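Side-chain contacts in 6-phospho-alpha-glucosidase (Merdibacter massiliensis, PDB 6VC6), which probably hydrolyses 6-phospho-alpha-glucosides to release glucose 6-phosphate, using NAD and a manganese ion as family 4 glycosidases do: residues A[206-209]-A[214-217]; A[172-177]-A[186-191]; A[52-57]-A[300-305]; A[21-26]-A[322-327]; A[401-406]-A[421-426]. One frame throughout, in Å; residues are numbered along the deposited sequence.

Contact 1. Residues A[206-209]-A[214-217]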
# COMPACT_ATOMS: atom_id res chain seq x y z
N HIS A 206 -18.53 -0.48 11.53
CA HIS A 206 -19.83 -0.10 10.99
C HIS A 206 -19.69 0.17 9.50
O HIS A 206 -18.63 0.60 9.04
CB HIS A 206 -20.41 1.14 11.69
CG HIS A 206 -20.63 0.96 13.16
ND1 HIS A 206 -21.68 0.22 13.67
CD2 HIS A 206 -19.94 1.43 14.23
CE1 HIS A 206 -21.63 0.24 14.99
NE2 HIS A 206 -20.58 0.97 15.35
N VAL A 207 -20.76 -0.11 8.76
CA VAL A 207 -20.84 0.20 7.33
C VAL A 207 -22.20 0.86 7.12
O VAL A 207 -23.21 0.19 6.93
CB VAL A 207 -20.68 -1.04 6.44
CG1 VAL A 207 -20.71 -0.64 4.97
CG2 VAL A 207 -19.39 -1.78 6.78
N TYR A 208 -22.22 2.19 7.16
CA TYR A 208 -23.46 2.95 7.11
C TYR A 208 -23.84 3.30 5.68
O TYR A 208 -22.98 3.62 4.86
CB TYR A 208 -23.35 4.23 7.94
CG TYR A 208 -23.21 4.01 9.43
CD1 TYR A 208 -22.08 4.46 10.11
CD2 TYR A 208 -24.20 3.37 10.15
CE1 TYR A 208 -21.95 4.28 11.47
CE2 TYR A 208 -24.08 3.18 11.52
CZ TYR A 208 -22.95 3.63 12.17
OH TYR A 208 -22.82 3.45 13.53
N ASP A 209 -25.14 3.25 5.40
CA ASP A 209 -25.65 3.78 4.14
C ASP A 209 -25.56 5.30 4.15
O ASP A 209 -25.83 5.94 5.17
CB ASP A 209 -27.10 3.33 3.93
CG ASP A 209 -27.74 3.98 2.72
OD1 ASP A 209 -27.28 3.73 1.59
OD2 ASP A 209 -28.71 4.75 2.91
N GLU A 214 -28.45 3.82 7.92
CA GLU A 214 -28.65 2.50 8.50
C GLU A 214 -27.37 1.69 8.44
O GLU A 214 -26.68 1.67 7.42
CB GLU A 214 -29.78 1.77 7.78
CG GLU A 214 -30.07 0.38 8.33
CD GLU A 214 -30.78 -0.52 7.34
OE1 GLU A 214 -30.67 -0.27 6.12
OE2 GLU A 214 -31.44 -1.49 7.78
N ASP A 215 -27.05 1.01 9.54
CA ASP A 215 -25.88 0.14 9.58
C ASP A 215 -26.14 -1.07 8.68
O ASP A 215 -26.96 -1.93 9.01
CB ASP A 215 -25.59 -0.29 11.01
CG ASP A 215 -24.20 -0.89 11.17
OD1 ASP A 215 -23.48 -1.01 10.15
OD2 ASP A 215 -23.82 -1.23 12.31
N LEU A 216 -25.44 -1.12 7.55
CA LEU A 216 -25.59 -2.23 6.62
C LEU A 216 -24.77 -3.45 7.02
O LEU A 216 -24.91 -4.50 6.38
CB LEU A 216 -25.19 -1.79 5.21
CG LEU A 216 -25.96 -0.59 4.65
CD1 LEU A 216 -25.35 -0.13 3.34
CD2 LEU A 216 -27.43 -0.94 4.47
N LEU A 217 -23.94 -3.34 8.05
CA LEU A 217 -23.10 -4.47 8.45
C LEU A 217 -23.88 -5.71 8.85
O LEU A 217 -23.44 -6.82 8.49
CB LEU A 217 -22.16 -4.02 9.58
CG LEU A 217 -21.02 -4.98 9.96
CD1 LEU A 217 -20.20 -5.36 8.73
CD2 LEU A 217 -20.14 -4.37 11.04
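Tyr-208 and Asp-215 form a single antiparallel bridge, a non-hydrogen-bonded pair, flanked by Leu-216 N to Val-207 O (2.7 Å) and Asp-209 N to Glu-214 O (3.0 Å). The carboxylate of Asp-215 does most of the side-chain work. Its CG stands opposite the backbone N (chi1 -165°), which brings both oxygens to the strand. OD2 takes a nearly straight bond from His-206 ND1 (2.9 Å, 172°). The bond lies in the imidazole plane but meets the carboxylate from above its own plane. OD1 accepts Val-207 N at 3.2 Å and, from the opposite face, Leu-217 N. Tyr-208 lays CE2 3.8 Å from Asp-215 CB, and its OH sits over the face of the His-206 ring. With an alanine here in place of Asp-215, His-206 ND1 and the backbone N-H groups of Val-207 and Leu-217 would probably lose their shared acceptor. The OD1 to Leu-217 N bond fits an Asx turn, here capping the entry to helix 217-227 just after strand 201-209.

Contact 2. Residues A[172-177]-A[186-191]; sequences QPENIM and VSWEDL. With G6P (6-O-phosphono-alpha-D-glucopyranose), chain F.
Trp-188 meets the helical segment 172-177 along one side of its chain. Its CB lies 4.0 Å from the carbonyl oxygen of Met-177. CG stands between the backbone N and the carbonyl carbon (chi1 77°), and this turns the indole toward Glu-174. Further out, Glu-174 CG lies above the six-membered ring in a CH-pi contact, off-centre toward CZ3 and 4.1 Å from the centroid. At the far end CH2 approaches Glu-174 OE1 to 3.1 Å, obliquely, with ring and carboxylate planes 46° apart. No hydrogen bond crosses the contact. Glu-174 OE2 instead pairs with Arg-178, which also makes a cation-pi contact with Trp-188. Next along the segment, Leu-191 places CD1 3.4 Å from Met-177 O, and its CB touches the selenium of Met-177, a selenomethionine, at 4.2 Å. The start of the same helix belongs to the pocket of the bound sugar phosphate: Gln-172 NE2 is 3.4 Å from O1 of the glucose 6-phosphate. Helix 172-184 thus runs from the pocket to the turn before strand 191-196, and that turn folds back on it. Met-177 also packs on Phe-204 and Val-207 of strand 201-209.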
# COMPACT_ATOMS: atom_id res chain seq x y z
N GLN A 172 -6.55 -1.11 0.12
CA GLN A 172 -7.27 -2.29 0.60
C GLN A 172 -8.59 -1.92 1.28
O GLN A 172 -9.61 -2.57 0.99
CB GLN A 172 -6.37 -3.12 1.51
CG GLN A 172 -7.10 -4.16 2.34
CD GLN A 172 -7.47 -5.39 1.55
OE1 GLN A 172 -8.20 -6.26 2.03
NE2 GLN A 172 -6.97 -5.48 0.32
N PRO A 173 -8.65 -0.92 2.17
CA PRO A 173 -9.96 -0.57 2.76
C PRO A 173 -11.01 -0.19 1.73
O PRO A 173 -12.18 -0.56 1.89
CB PRO A 173 -9.62 0.59 3.70
CG PRO A 173 -8.20 0.38 4.06
CD PRO A 173 -7.56 -0.16 2.81
N GLU A 174 -10.64 0.55 0.68
CA GLU A 174 -11.61 0.90 -0.35
C GLU A 174 -12.01 -0.32 -1.17
O GLU A 174 -13.18 -0.47 -1.54
CB GLU A 174 -11.07 2.00 -1.26
CG GLU A 174 -11.99 2.32 -2.43
CD GLU A 174 -11.46 3.41 -3.34
OE1 GLU A 174 -11.50 4.59 -2.93
OE2 GLU A 174 -10.99 3.09 -4.45
N ASN A 175 -11.05 -1.21 -1.46
CA ASN A 175 -11.37 -2.40 -2.24
C ASN A 175 -12.36 -3.30 -1.50
O ASN A 175 -13.16 -3.99 -2.14
CB ASN A 175 -10.09 -3.17 -2.56
CG ASN A 175 -9.34 -2.57 -3.73
OD1 ASN A 175 -9.92 -1.89 -4.58
ND2 ASN A 175 -8.03 -2.82 -3.79
N ILE A 176 -12.32 -3.30 -0.17
CA ILE A 176 -13.31 -4.05 0.60
C ILE A 176 -14.68 -3.39 0.48
O ILE A 176 -15.70 -4.08 0.34
CB ILE A 176 -12.86 -4.17 2.07
CG1 ILE A 176 -11.71 -5.17 2.18
CG2 ILE A 176 -14.02 -4.58 2.96
CD1 ILE A 176 -10.91 -5.03 3.44
N MSE A 177 -14.72 -2.06 0.51
CA MSE A 177 -15.97 -1.33 0.32
C MSE A 177 -16.52 -1.58 -1.08
O MSE A 177 -17.72 -1.71 -1.28
CB MSE A 177 -15.75 0.17 0.54
CG MSE A 177 -15.51 0.56 1.99
SE MSE A 177 -17.02 0.16 3.17
CE MSE A 177 -16.41 -1.54 3.91
N VAL A 186 -25.03 -1.99 -4.74
CA VAL A 186 -25.10 -0.55 -4.52
C VAL A 186 -23.83 0.08 -5.06
O VAL A 186 -22.86 -0.60 -5.40
CB VAL A 186 -25.30 -0.19 -3.03
CG1 VAL A 186 -26.63 -0.71 -2.52
CG2 VAL A 186 -24.15 -0.75 -2.20
N SER A 187 -23.84 1.41 -5.14
CA SER A 187 -22.64 2.15 -5.49
C SER A 187 -21.72 2.22 -4.28
O SER A 187 -22.16 2.54 -3.17
CB SER A 187 -23.00 3.56 -5.97
OG SER A 187 -21.85 4.39 -6.02
N TRP A 188 -20.43 1.91 -4.49
CA TRP A 188 -19.49 1.91 -3.38
C TRP A 188 -19.30 3.30 -2.78
O TRP A 188 -18.90 3.41 -1.62
CB TRP A 188 -18.15 1.33 -3.83
CG TRP A 188 -17.30 2.27 -4.63
CD1 TRP A 188 -17.29 2.41 -5.99
CD2 TRP A 188 -16.33 3.20 -4.12
NE1 TRP A 188 -16.38 3.37 -6.36
CE2 TRP A 188 -15.78 3.87 -5.23
CE3 TRP A 188 -15.89 3.53 -2.84
CZ2 TRP A 188 -14.80 4.85 -5.09
CZ3 TRP A 188 -14.92 4.50 -2.71
CH2 TRP A 188 -14.38 5.15 -3.83
N GLU A 189 -19.59 4.35 -3.55
CA GLU A 189 -19.50 5.71 -3.04
C GLU A 189 -20.62 6.06 -2.07
O GLU A 189 -20.59 7.15 -1.49
CB GLU A 189 -19.51 6.70 -4.21
CG GLU A 189 -18.18 6.81 -4.94
CD GLU A 189 -18.26 6.32 -6.38
OE1 GLU A 189 -18.01 7.12 -7.30
OE2 GLU A 189 -18.58 5.13 -6.58
N ASP A 190 -21.60 5.17 -1.87
CA ASP A 190 -22.70 5.41 -0.95
C ASP A 190 -22.55 4.64 0.35
O ASP A 190 -23.55 4.40 1.05
CB ASP A 190 -24.03 5.06 -1.62
CG ASP A 190 -24.35 5.98 -2.78
OD1 ASP A 190 -24.89 5.50 -3.80
OD2 ASP A 190 -24.06 7.19 -2.68
N LEU A 191 -21.33 4.24 0.70
CA LEU A 191 -21.05 3.52 1.94
C LEU A 191 -20.17 4.38 2.83
O LEU A 191 -19.15 4.90 2.38
CB LEU A 191 -20.37 2.18 1.65
CG LEU A 191 -21.07 1.24 0.67
CD1 LEU A 191 -20.13 0.13 0.22
CD2 LEU A 191 -22.33 0.65 1.30
C1 G6P F . -3.30 -5.29 -1.73
C2 G6P F . -2.60 -4.21 -0.90
C3 G6P F . -1.26 -3.75 -1.46
C4 G6P F . -0.50 -4.96 -1.95
C5 G6P F . -1.24 -5.50 -3.16
C6 G6P F . -0.58 -6.79 -3.63
O1 G6P F . -4.60 -4.84 -2.10
O2 G6P F . -3.46 -3.07 -0.78
O3 G6P F . -0.50 -3.07 -0.46
O4 G6P F . 0.82 -4.57 -2.33
O5 G6P F . -2.61 -5.81 -2.89
O6 G6P F . -0.85 -6.97 -5.02
P G6P F . -0.05 -8.06 -5.87
O1P G6P F . 1.21 -7.33 -6.26
O2P G6P F . 0.16 -9.21 -4.92
O3P G6P F . -0.98 -8.38 -7.02

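Contact 3. Residues A[52-57]-A[300-305]; sequences GKILFS and REVIAR
Just before Ile-54, which carries this contact, the carbonyl oxygen of Lys-53 is gripped twice from one turn on: Ser-57 N bonds to this O at 3.1 Å, and Ser-57 OG adds a weak bond. Both bonds are internal to helix 42-59, and what meets helix 291-305 is apolar. This is helix-to-helix packing. Helix 42-59 belongs to the Rossmann fold that holds NAD, where it joins the parallel strands 32-38 and 64-68 in a beta-alpha-beta crossover. Helix 291-305 comes from much later in the chain. The contact is small and no hydrogen bond crosses it. Ile-54 supplies everything on its side. Its CG1 stands opposite the carbonyl carbon (chi1 -63°) and the chain then runs on extended, which carries CD1 across to the second helix. There CD1 lies in van der Waals contact with Val-302 O at 3.5 Å and rests 4.0 Å from Ile-303 CA. Val-302 answers with one branch, CG1, which rests against the ends of both isoleucine branches. The two side chains run antiparallel, each passing the other. Other residues widen the patch: Val-302 also touches Phe-51 and Leu-308, and Ile-303 packs on Pro-47 and Glu-50. Behind Ile-54, Leu-55 and Phe-56 face helix 16-25 instead. The valine methyl CG1 lies 3.6 Å from Ile-54 CD1 and 3.9 Å from Ile-54 CG2.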
# COMPACT_ATOMS: atom_id res chain seq x y z
N GLY A 52 3.50 6.25 -23.06
CA GLY A 52 2.82 7.45 -22.62
C GLY A 52 2.86 8.56 -23.65
O GLY A 52 1.89 9.30 -23.82
N LYS A 53 3.99 8.69 -24.35
CA LYS A 53 4.10 9.73 -25.38
C LYS A 53 3.10 9.49 -26.51
O LYS A 53 2.54 10.45 -27.05
CB LYS A 53 5.53 9.78 -25.92
CG LYS A 53 6.54 10.32 -24.92
CD LYS A 53 7.67 11.07 -25.62
CE LYS A 53 8.63 10.12 -26.31
NZ LYS A 53 9.59 10.85 -27.18
N ILE A 54 2.92 8.24 -26.88
CA ILE A 54 1.91 7.91 -27.87
C ILE A 54 0.51 8.20 -27.34
O ILE A 54 -0.31 8.78 -28.02
CB ILE A 54 1.98 6.44 -28.30
CG1 ILE A 54 3.30 6.15 -28.98
CG2 ILE A 54 0.85 6.11 -29.25
CD1 ILE A 54 3.51 4.69 -29.26
N LEU A 55 0.26 7.78 -26.10
CA LEU A 55 -1.06 7.95 -25.51
C LEU A 55 -1.43 9.40 -25.33
O LEU A 55 -2.52 9.82 -25.66
CB LEU A 55 -1.11 7.24 -24.17
CG LEU A 55 -2.30 7.54 -23.27
CD1 LEU A 55 -3.48 6.66 -23.64
CD2 LEU A 55 -1.93 7.36 -21.81
N PHE A 56 -0.49 10.18 -24.82
CA PHE A 56 -0.72 11.59 -24.59
C PHE A 56 -0.89 12.37 -25.89
O PHE A 56 -1.69 13.30 -25.97
CB PHE A 56 0.34 12.18 -23.67
CG PHE A 56 0.31 11.59 -22.29
CD1 PHE A 56 -0.90 11.34 -21.66
CD2 PHE A 56 1.47 11.26 -21.63
CE1 PHE A 56 -0.94 10.79 -20.40
CE2 PHE A 56 1.44 10.71 -20.37
CZ PHE A 56 0.23 10.48 -19.75
N SER A 57 -0.13 12.00 -26.91
CA SER A 57 -0.26 12.66 -28.19
C SER A 57 -1.66 12.46 -28.72
O SER A 57 -2.27 13.38 -29.22
CB SER A 57 0.73 12.06 -29.18
OG SER A 57 1.96 12.74 -29.12
N ARG A 300 4.62 -2.57 -25.39
CA ARG A 300 5.46 -2.87 -26.55
C ARG A 300 4.63 -3.12 -27.80
O ARG A 300 5.12 -2.92 -28.92
CB ARG A 300 6.35 -4.08 -26.24
CG ARG A 300 7.72 -3.69 -25.69
CD ARG A 300 8.27 -4.74 -24.75
NE ARG A 300 9.43 -4.26 -24.01
CZ ARG A 300 9.89 -4.79 -22.89
NH1 ARG A 300 10.95 -4.28 -22.29
NH2 ARG A 300 9.28 -5.85 -22.36
N GLU A 301 3.37 -3.54 -27.64
CA GLU A 301 2.47 -3.60 -28.79
C GLU A 301 2.19 -2.21 -29.34
O GLU A 301 2.16 -2.00 -30.55
CB GLU A 301 1.16 -4.28 -28.39
CG GLU A 301 1.15 -5.79 -28.54
CD GLU A 301 -0.19 -6.40 -28.16
OE1 GLU A 301 -1.11 -5.64 -27.82
OE2 GLU A 301 -0.31 -7.64 -28.21
N VAL A 302 1.99 -1.23 -28.44
CA VAL A 302 1.68 0.13 -28.87
C VAL A 302 2.91 0.78 -29.50
O VAL A 302 2.80 1.50 -30.50
CB VAL A 302 1.14 0.94 -27.68
CG1 VAL A 302 0.98 2.41 -28.06
CG2 VAL A 302 -0.18 0.36 -27.20
N ILE A 303 4.09 0.55 -28.92
CA ILE A 303 5.31 1.13 -29.46
C ILE A 303 5.60 0.56 -30.85
O ILE A 303 6.05 1.27 -31.75
CB ILE A 303 6.49 0.90 -28.50
CG1 ILE A 303 6.33 1.77 -27.25
CG2 ILE A 303 7.82 1.19 -29.18
CD1 ILE A 303 7.06 1.24 -26.04
N ALA A 304 5.33 -0.74 -31.04
CA ALA A 304 5.58 -1.36 -32.33
C ALA A 304 4.60 -0.86 -33.39
O ALA A 304 4.97 -0.76 -34.57
CB ALA A 304 5.50 -2.88 -32.21
N ARG A 305 3.36 -0.55 -33.00
CA ARG A 305 2.37 -0.10 -33.97
C ARG A 305 2.46 1.40 -34.23
O ARG A 305 2.09 1.86 -35.32
CB ARG A 305 0.96 -0.46 -33.48
CG ARG A 305 -0.10 -0.41 -34.56
CD ARG A 305 -1.51 -0.54 -33.98
NE ARG A 305 -1.67 -1.76 -33.19
CZ ARG A 305 -1.68 -1.79 -31.86
NH1 ARG A 305 -1.55 -0.67 -31.16
NH2 ARG A 305 -1.84 -2.94 -31.22

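Contact 4. Residues A[21-26]-A[322-327]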
# COMPACT_ATOMS: atom_id res chain seq x y z
N LYS A 21 -3.39 6.26 -18.17
CA LYS A 21 -4.74 6.19 -18.73
C LYS A 21 -5.76 6.84 -17.80
O LYS A 21 -6.77 7.37 -18.28
CB LYS A 21 -5.11 4.74 -19.01
CG LYS A 21 -4.33 4.11 -20.15
CD LYS A 21 -3.92 2.68 -19.83
CE LYS A 21 -4.85 1.67 -20.49
NZ LYS A 21 -4.21 0.33 -20.58
N SER A 22 -5.52 6.81 -16.49
CA SER A 22 -6.42 7.47 -15.56
C SER A 22 -6.31 8.99 -15.66
O SER A 22 -7.32 9.70 -15.58
CB SER A 22 -6.14 7.00 -14.13
OG SER A 22 -6.48 5.64 -13.96
N PHE A 23 -5.08 9.50 -15.82
CA PHE A 23 -4.90 10.94 -16.00
C PHE A 23 -5.66 11.46 -17.21
O PHE A 23 -6.11 12.61 -17.21
CB PHE A 23 -3.41 11.26 -16.15
CG PHE A 23 -2.62 11.13 -14.87
CD1 PHE A 23 -3.18 11.52 -13.66
CD2 PHE A 23 -1.33 10.64 -14.88
CE1 PHE A 23 -2.46 11.41 -12.48
CE2 PHE A 23 -0.60 10.53 -13.71
CZ PHE A 23 -1.17 10.91 -12.51
N VAL A 24 -5.83 10.62 -18.24
CA VAL A 24 -6.60 11.03 -19.41
C VAL A 24 -8.09 11.04 -19.09
O VAL A 24 -8.82 11.94 -19.51
CB VAL A 24 -6.28 10.10 -20.59
CG1 VAL A 24 -7.29 10.29 -21.72
CG2 VAL A 24 -4.86 10.35 -21.09
N ARG A 25 -8.56 10.04 -18.34
CA ARG A 25 -9.99 9.93 -18.06
C ARG A 25 -10.45 11.03 -17.11
O ARG A 25 -11.45 11.71 -17.36
CB ARG A 25 -10.31 8.55 -17.50
CG ARG A 25 -10.37 7.46 -18.55
CD ARG A 25 -10.05 6.10 -17.96
NE ARG A 25 -9.89 5.09 -19.00
CZ ARG A 25 -9.27 3.92 -18.82
NH1 ARG A 25 -8.75 3.62 -17.64
NH2 ARG A 25 -9.18 3.06 -19.82
N LEU A 26 -9.73 11.22 -16.00
CA LEU A 26 -10.01 12.29 -15.05
C LEU A 26 -9.35 13.61 -15.45
O LEU A 26 -8.97 14.40 -14.58
CB LEU A 26 -9.57 11.88 -13.65
CG LEU A 26 -9.89 10.42 -13.27
CD1 LEU A 26 -9.34 10.09 -11.89
CD2 LEU A 26 -11.38 10.15 -13.34
N MSE A 322 -7.75 6.14 -7.13
CA MSE A 322 -7.90 6.54 -5.75
C MSE A 322 -6.85 7.55 -5.34
O MSE A 322 -7.12 8.46 -4.56
CB MSE A 322 -7.82 5.35 -4.81
CG MSE A 322 -8.17 5.75 -3.41
SE MSE A 322 -8.32 4.27 -2.18
CE MSE A 322 -6.56 4.43 -1.38
N MSE A 323 -5.63 7.37 -5.83
CA MSE A 323 -4.56 8.31 -5.54
C MSE A 323 -4.86 9.65 -6.20
O MSE A 323 -4.59 10.71 -5.62
CB MSE A 323 -3.20 7.79 -6.01
CG MSE A 323 -2.05 8.76 -5.72
SE MSE A 323 -0.26 7.98 -5.73
CE MSE A 323 -0.13 7.43 -3.87
N ILE A 324 -5.42 9.62 -7.41
CA ILE A 324 -5.81 10.86 -8.07
C ILE A 324 -6.94 11.54 -7.31
O ILE A 324 -6.93 12.76 -7.13
CB ILE A 324 -6.20 10.59 -9.54
CG1 ILE A 324 -5.02 10.03 -10.32
CG2 ILE A 324 -6.71 11.87 -10.19
CD1 ILE A 324 -5.38 9.57 -11.71
N LYS A 325 -7.92 10.76 -6.84
CA LYS A 325 -9.01 11.34 -6.06
C LYS A 325 -8.49 11.92 -4.75
O LYS A 325 -9.00 12.94 -4.27
CB LYS A 325 -10.08 10.28 -5.79
CG LYS A 325 -10.83 9.81 -7.03
CD LYS A 325 -11.92 10.79 -7.43
CE LYS A 325 -12.60 10.36 -8.72
NZ LYS A 325 -12.96 8.91 -8.69
N VAL A 326 -7.47 11.29 -4.16
CA VAL A 326 -6.84 11.85 -2.96
C VAL A 326 -6.18 13.18 -3.29
O VAL A 326 -6.27 14.15 -2.53
CB VAL A 326 -5.85 10.84 -2.36
CG1 VAL A 326 -4.93 11.53 -1.36
CG2 VAL A 326 -6.59 9.69 -1.70
N ALA A 327 -5.50 13.25 -4.44
CA ALA A 327 -4.89 14.51 -4.87
C ALA A 327 -5.95 15.57 -5.14
O ALA A 327 -5.72 16.76 -4.89
CB ALA A 327 -4.02 14.28 -6.10
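Ile-324 is the single residue of segment 322-327 that meets Ser-22, Phe-23 and Leu-26 closely. The aromatic contact comes first. Ile-324 CD1 reaches Phe-23 CD1 and CE1, both at 3.5 Å, and lies oblique to the ring. Ile-324 CG1 follows at 3.6 Å from Phe-23 CE1. The contact with Leu-26 uses the other branch. Ile-324 CG2 sits 3.6 Å from Leu-26 CD1, and the two side chains lie aslant each other. The split of the isoleucine explains this division: with CG1 opposite the carbonyl carbon (chi1 -62°) and CG2 opposite the backbone N, the CG1-CD1 branch goes to Phe-23 and Ser-22, and CG2 to Leu-26. Ser-22 adds only carbon to the contact, its CB lying 3.6 Å from Ile-324 CD1. Its hydroxyl OG is bonded to Gly-18 O, one turn earlier in its own helix. No polar bond crosses between the segments, and all four touching residues are buried. Phe-30 also lies on Ile-324, and Phe-82 on Phe-23. Helix 16-25 is the first helix of the Rossmann fold, entered from strand 4-9 through the glycine-rich loop typical of NAD-binding domains. Helix 318-331 packs beside it, over strands 80-83 and 141-144 in the parallel part of the mixed sheet.

Contact 5. Residues A[401-406]-A[421-426]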
# COMPACT_ATOMS: atom_id res chain seq x y z
N HIS A 401 21.38 0.61 13.71
CA HIS A 401 22.25 -0.41 13.13
C HIS A 401 22.39 -1.60 14.08
O HIS A 401 23.48 -2.12 14.31
CB HIS A 401 23.63 0.17 12.78
CG HIS A 401 23.58 1.27 11.77
ND1 HIS A 401 22.86 1.18 10.60
CD2 HIS A 401 24.18 2.49 11.76
CE1 HIS A 401 23.01 2.30 9.91
NE2 HIS A 401 23.81 3.11 10.59
N SER A 402 21.26 -2.04 14.63
CA SER A 402 21.23 -3.00 15.72
C SER A 402 20.67 -4.33 15.22
O SER A 402 19.49 -4.42 14.89
CB SER A 402 20.41 -2.47 16.89
OG SER A 402 20.30 -3.43 17.92
N TYR A 403 21.53 -5.35 15.18
CA TYR A 403 21.05 -6.71 14.94
C TYR A 403 20.08 -7.15 16.03
O TYR A 403 19.10 -7.85 15.76
CB TYR A 403 22.24 -7.67 14.85
CG TYR A 403 21.88 -9.13 14.64
CD1 TYR A 403 21.54 -9.95 15.70
CD2 TYR A 403 21.91 -9.69 13.36
CE1 TYR A 403 21.22 -11.28 15.51
CE2 TYR A 403 21.59 -11.02 13.16
CZ TYR A 403 21.25 -11.81 14.24
OH TYR A 403 20.93 -13.14 14.04
N GLN A 404 20.34 -6.73 17.27
CA GLN A 404 19.50 -7.14 18.39
C GLN A 404 18.08 -6.61 18.25
O GLN A 404 17.11 -7.31 18.58
CB GLN A 404 20.12 -6.67 19.71
CG GLN A 404 19.33 -7.05 20.95
CD GLN A 404 19.24 -8.55 21.13
OE1 GLN A 404 20.20 -9.28 20.87
NE2 GLN A 404 18.09 -9.02 21.59
N LYS A 405 17.93 -5.38 17.75
CA LYS A 405 16.59 -4.84 17.54
C LYS A 405 15.85 -5.60 16.45
O LYS A 405 14.64 -5.84 16.57
CB LYS A 405 16.68 -3.35 17.19
CG LYS A 405 16.89 -2.44 18.38
CD LYS A 405 15.80 -2.62 19.41
CE LYS A 405 16.05 -1.77 20.65
NZ LYS A 405 15.39 -0.44 20.56
N ALA A 406 16.56 -6.00 15.39
CA ALA A 406 15.92 -6.77 14.33
C ALA A 406 15.51 -8.15 14.83
O ALA A 406 14.44 -8.66 14.45
CB ALA A 406 16.87 -6.90 13.13
N LYS A 421 13.69 -19.48 15.33
CA LYS A 421 13.28 -19.29 13.95
C LYS A 421 13.56 -17.86 13.49
O LYS A 421 13.89 -17.64 12.32
CB LYS A 421 11.79 -19.62 13.79
CG LYS A 421 11.27 -19.45 12.37
CD LYS A 421 11.95 -20.41 11.41
CE LYS A 421 11.68 -21.86 11.79
NZ LYS A 421 12.37 -22.80 10.86
N ALA A 422 13.44 -16.89 14.39
CA ALA A 422 13.73 -15.50 14.04
C ALA A 422 15.19 -15.33 13.64
O ALA A 422 15.49 -14.71 12.62
CB ALA A 422 13.37 -14.58 15.20
N ARG A 423 16.10 -15.87 14.44
CA ARG A 423 17.52 -15.76 14.12
C ARG A 423 17.86 -16.51 12.83
O ARG A 423 18.67 -16.03 12.03
CB ARG A 423 18.37 -16.29 15.28
CG ARG A 423 19.87 -16.21 15.03
CD ARG A 423 20.66 -16.87 16.16
NE ARG A 423 20.54 -16.14 17.42
CZ ARG A 423 21.25 -15.05 17.72
NH1 ARG A 423 22.13 -14.57 16.86
NH2 ARG A 423 21.08 -14.46 18.89
N GLU A 424 17.24 -17.67 12.62
CA GLU A 424 17.49 -18.44 11.40
C GLU A 424 17.06 -17.65 10.16
O GLU A 424 17.81 -17.56 9.18
CB GLU A 424 16.76 -19.78 11.47
CG GLU A 424 16.93 -20.66 10.25
CD GLU A 424 16.20 -21.98 10.38
OE1 GLU A 424 15.23 -22.05 11.16
OE2 GLU A 424 16.59 -22.95 9.69
N ILE A 425 15.86 -17.07 10.20
CA ILE A 425 15.37 -16.31 9.05
C ILE A 425 16.15 -15.01 8.90
O ILE A 425 16.56 -14.64 7.79
CB ILE A 425 13.86 -16.05 9.18
CG1 ILE A 425 13.09 -17.37 9.18
CG2 ILE A 425 13.38 -15.15 8.05
CD1 ILE A 425 11.59 -17.21 9.26
N LEU A 426 16.38 -14.30 10.01
CA LEU A 426 17.08 -13.02 9.95
C LEU A 426 18.47 -13.17 9.34
O LEU A 426 18.90 -12.34 8.53
CB LEU A 426 17.17 -12.40 11.35
CG LEU A 426 17.98 -11.11 11.51
CD1 LEU A 426 17.51 -10.04 10.54
CD2 LEU A 426 17.91 -10.61 12.94
O HOH W 1 21.80 -11.64 20.66
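Tyr-403 and Leu-426 pass each other head to tail, and methyl CD2 of the leucine lies over one face of the phenol ring. The contact is CH-pi, 4.0 Å from CD2 to the ring centroid and 22° off the ring normal. Tyr-403 CG is trans to the backbone N (chi1 178°), which carries the ring out to the second helix. The same methyl CD2 is 3.9 Å from Ala-406 CB. Arg-423 crosses Tyr-403 at about a right angle, with guanidinium and ring planes 29° apart. Its NH1 is 3.4 Å from Tyr-403 OH, but the angle is too poor for a hydrogen bond. The hydroxyl bonds instead to Asp-427. A water joins Gln-404 OE1 to Arg-423 NH2, weakly on the arginine side. Replacing Tyr-403 by an alanine would probably bare one side of the Leu-426 methyl and leave Asp-427 without its hydroxyl partner. Ser-402 OG caps helix 403-412 by accepting Lys-405 N. That helix packs on helix 419-432, and Ala-406 also touches Ala-397 of helix 378-400.

In the fold
From the N terminus, contact 4 opens first on helix 16-25 and contact 3 next on helix 42-59, both in the Rossmann fold. Contact 2 then ties helix 172-184 to the turn before strand 191-196. Contact 1 follows, tying strand 201-209 to the loop before helix 217-227. Contact 3 closes at 300-305 and contact 4 at 322-327, so contacts 1 and 2 nest inside contact 3, and contact 3 inside contact 4; none cross. Contact 5 comes in series and ties helix 403-412 to helix 419-432. Contacts 3 and 4 bind later helices to the NAD-binding domain and touch through Leu-55, Phe-56 and Val-24. Contacts 1 and 2 meet through Leu-216 and Leu-191, contacts 2 and 4 at Glu-174 and Met-322.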